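Local coordinates for head completion protein gp6 (Enterobacteria phage HK97, PDB 3JVO), which forms a ring of thirteen subunits in the head-tail connector, binding the portal protein and gp7 and leaving an open central channel for DNA ejection, at residues Q16-E21 with V66-F71. Sequence-based numbering, arbitrary orientation. Where two conformers were deposited one is given.
Sequences QQIEFE and VFADMF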
# COMPACT_ATOMS: atom_id res chain seq x y z
N GLN G 16 -1.03 41.96 -6.86
CA GLN G 16 -2.35 41.37 -6.69
C GLN G 16 -2.36 39.88 -7.09
O GLN G 16 -3.05 39.09 -6.47
CB GLN G 16 -3.39 42.15 -7.48
CG GLN G 16 -3.66 43.55 -6.89
CD GLN G 16 -4.59 44.37 -7.74
OE1 GLN G 16 -4.97 43.98 -8.83
NE2 GLN G 16 -4.98 45.52 -7.23
N GLN G 17 -1.58 39.51 -8.10
CA GLN G 17 -1.47 38.11 -8.51
C GLN G 17 -1.06 37.26 -7.31
O GLN G 17 -1.63 36.19 -7.05
CB GLN G 17 -0.46 37.95 -9.67
CG GLN G 17 -0.14 36.51 -10.07
CD GLN G 17 -1.31 35.86 -10.77
OE1 GLN G 17 -2.32 36.52 -11.04
NE2 GLN G 17 -1.20 34.55 -11.06
N ILE G 18 -0.08 37.75 -6.56
CA ILE G 18 0.42 37.02 -5.41
C ILE G 18 -0.21 37.44 -4.07
O ILE G 18 0.24 36.99 -3.02
CB ILE G 18 1.95 37.10 -5.30
CG1 ILE G 18 2.43 38.57 -5.36
CG2 ILE G 18 2.60 36.20 -6.36
CD1 ILE G 18 3.92 38.75 -5.10
N GLU G 19 -1.22 38.31 -4.11
CA GLU G 19 -1.89 38.79 -2.89
C GLU G 19 -0.89 39.34 -1.89
O GLU G 19 -0.90 38.97 -0.73
CB GLU G 19 -2.75 37.68 -2.26
CG GLU G 19 -3.91 37.22 -3.16
CD GLU G 19 -4.58 35.90 -2.72
OE1 GLU G 19 -4.50 35.52 -1.52
OE2 GLU G 19 -5.22 35.26 -3.59
N PHE G 20 -0.00 40.20 -2.37
CA PHE G 20 1.09 40.75 -1.57
C PHE G 20 0.88 42.27 -1.43
O PHE G 20 1.00 43.01 -2.40
CB PHE G 20 2.44 40.44 -2.24
CG PHE G 20 3.65 40.72 -1.36
CD1 PHE G 20 4.01 39.85 -0.34
CD2 PHE G 20 4.44 41.85 -1.58
CE1 PHE G 20 5.13 40.10 0.47
CE2 PHE G 20 5.57 42.11 -0.79
CZ PHE G 20 5.91 41.23 0.24
N GLU G 21 0.58 42.72 -0.22
CA GLU G 21 0.23 44.13 -0.01
C GLU G 21 1.39 45.07 0.38
O GLU G 21 1.31 46.28 0.13
CB GLU G 21 -0.92 44.27 1.01
CG GLU G 21 -2.32 44.14 0.37
CD GLU G 21 -2.84 42.69 0.32
OE1 GLU G 21 -2.06 41.76 0.63
OE2 GLU G 21 -4.03 42.49 -0.03
N VAL G 66 4.11 32.26 -14.29
CA VAL G 66 5.54 32.02 -14.13
C VAL G 66 6.06 32.93 -13.00
O VAL G 66 6.85 32.49 -12.17
CB VAL G 66 6.29 32.22 -15.48
CG1 VAL G 66 7.84 32.12 -15.28
CG2 VAL G 66 5.83 31.17 -16.46
N PHE G 67 5.63 34.18 -12.99
CA PHE G 67 6.02 35.16 -11.96
C PHE G 67 5.62 34.67 -10.56
O PHE G 67 6.43 34.68 -9.63
CB PHE G 67 5.39 36.54 -12.25
CG PHE G 67 5.26 37.42 -11.02
CD1 PHE G 67 6.31 38.22 -10.60
CD2 PHE G 67 4.09 37.40 -10.26
CE1 PHE G 67 6.19 38.99 -9.43
CE2 PHE G 67 3.96 38.19 -9.10
CZ PHE G 67 5.00 38.98 -8.69
N ALA G 68 4.37 34.26 -10.40
CA ALA G 68 3.92 33.82 -9.09
C ALA G 68 4.68 32.55 -8.66
O ALA G 68 4.98 32.38 -7.49
CB ALA G 68 2.38 33.59 -9.08
N ASP G 69 5.02 31.67 -9.60
CA ASP G 69 5.81 30.50 -9.22
C ASP G 69 7.17 30.90 -8.60
O ASP G 69 7.53 30.40 -7.54
CB ASP G 69 6.01 29.55 -10.40
CG ASP G 69 6.74 28.31 -10.01
OD1 ASP G 69 6.23 27.52 -9.16
OD2 ASP G 69 7.87 28.12 -10.53
N MSE G 70 7.88 31.83 -9.23
CA MSE G 70 9.13 32.40 -8.68
C MSE G 70 8.96 32.99 -7.28
O MSE G 70 9.81 32.85 -6.41
CB MSE G 70 9.67 33.51 -9.58
CG MSE G 70 10.10 33.05 -10.95
SE MSE G 70 11.53 31.74 -10.83
CE MSE G 70 12.92 32.82 -9.95
N PHE G 71 7.86 33.70 -7.09
CA PHE G 71 7.60 34.31 -5.81
C PHE G 71 7.35 33.29 -4.69
O PHE G 71 7.81 33.46 -3.57
CB PHE G 71 6.45 35.30 -5.89
CG PHE G 71 6.20 35.99 -4.58
CD1 PHE G 71 6.95 37.11 -4.23
CD2 PHE G 71 5.27 35.49 -3.68
CE1 PHE G 71 6.75 37.75 -2.98
CE2 PHE G 71 5.05 36.13 -2.43
CZ PHE G 71 5.80 37.26 -2.09
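Ile18 lies across the side of helix 57-72, its branches reaching Phe67, Ala68 and Phe71, just where a Schellman motif ends helix 11-17. Glu19, with positive phi, is the C-prime residue of that motif, and its N bonds back to Gln16 O at 3.1 Å. The reversal turns the chain so that Phe20 joins Ile18 against the second helix; no hydrogen bond links the two segments, and the contact is apolar and aromatic.

The aliphatic part comes from Ile18 and Gln17. Ile18 CG2 is 3.6 Å from Phe67 CE2 and 3.8 Å from Ala68 CB, so that this methyl touches both the ring, obliquely, and the alanine methyl. Gln17 adds its CG, which sits 4.0 Å from Ala68 CB and close to the plane of the Phe67 ring, at its edge. Beyond CG the Gln17 chain bends, and its amide serves a subunit interface of the tridecamer: OE1 bonds to Tyr32 OH and NE2 to Arg74 O, both of a neighbouring subunit. Within the chain, Phe67 also meets Phe14 and packs on Ile29 of helix 26-44, which Phe20 touches too, so three helices converge here.

The Phe71 ring takes part in two aromatic interactions across the contact, and Arg74 of the same chain makes a cation-pi contact with it. Its edge at CZ and CE1 points at the face of Phe20 in a T-shaped pair, centroids 5.3 Å apart and planes inclined at 64°. Phe71 CZ comes within 3.6 Å of Phe20 CD1. The other is a CH-pi contact with Ile18. CG1 of that residue stands between the backbone N and the carbonyl carbon (chi1 52°), and the extended chain beyond it carries the terminal methyl over the ring: CD1 sits 3.5 Å from the Phe71 centroid, only 8° off the ring normal.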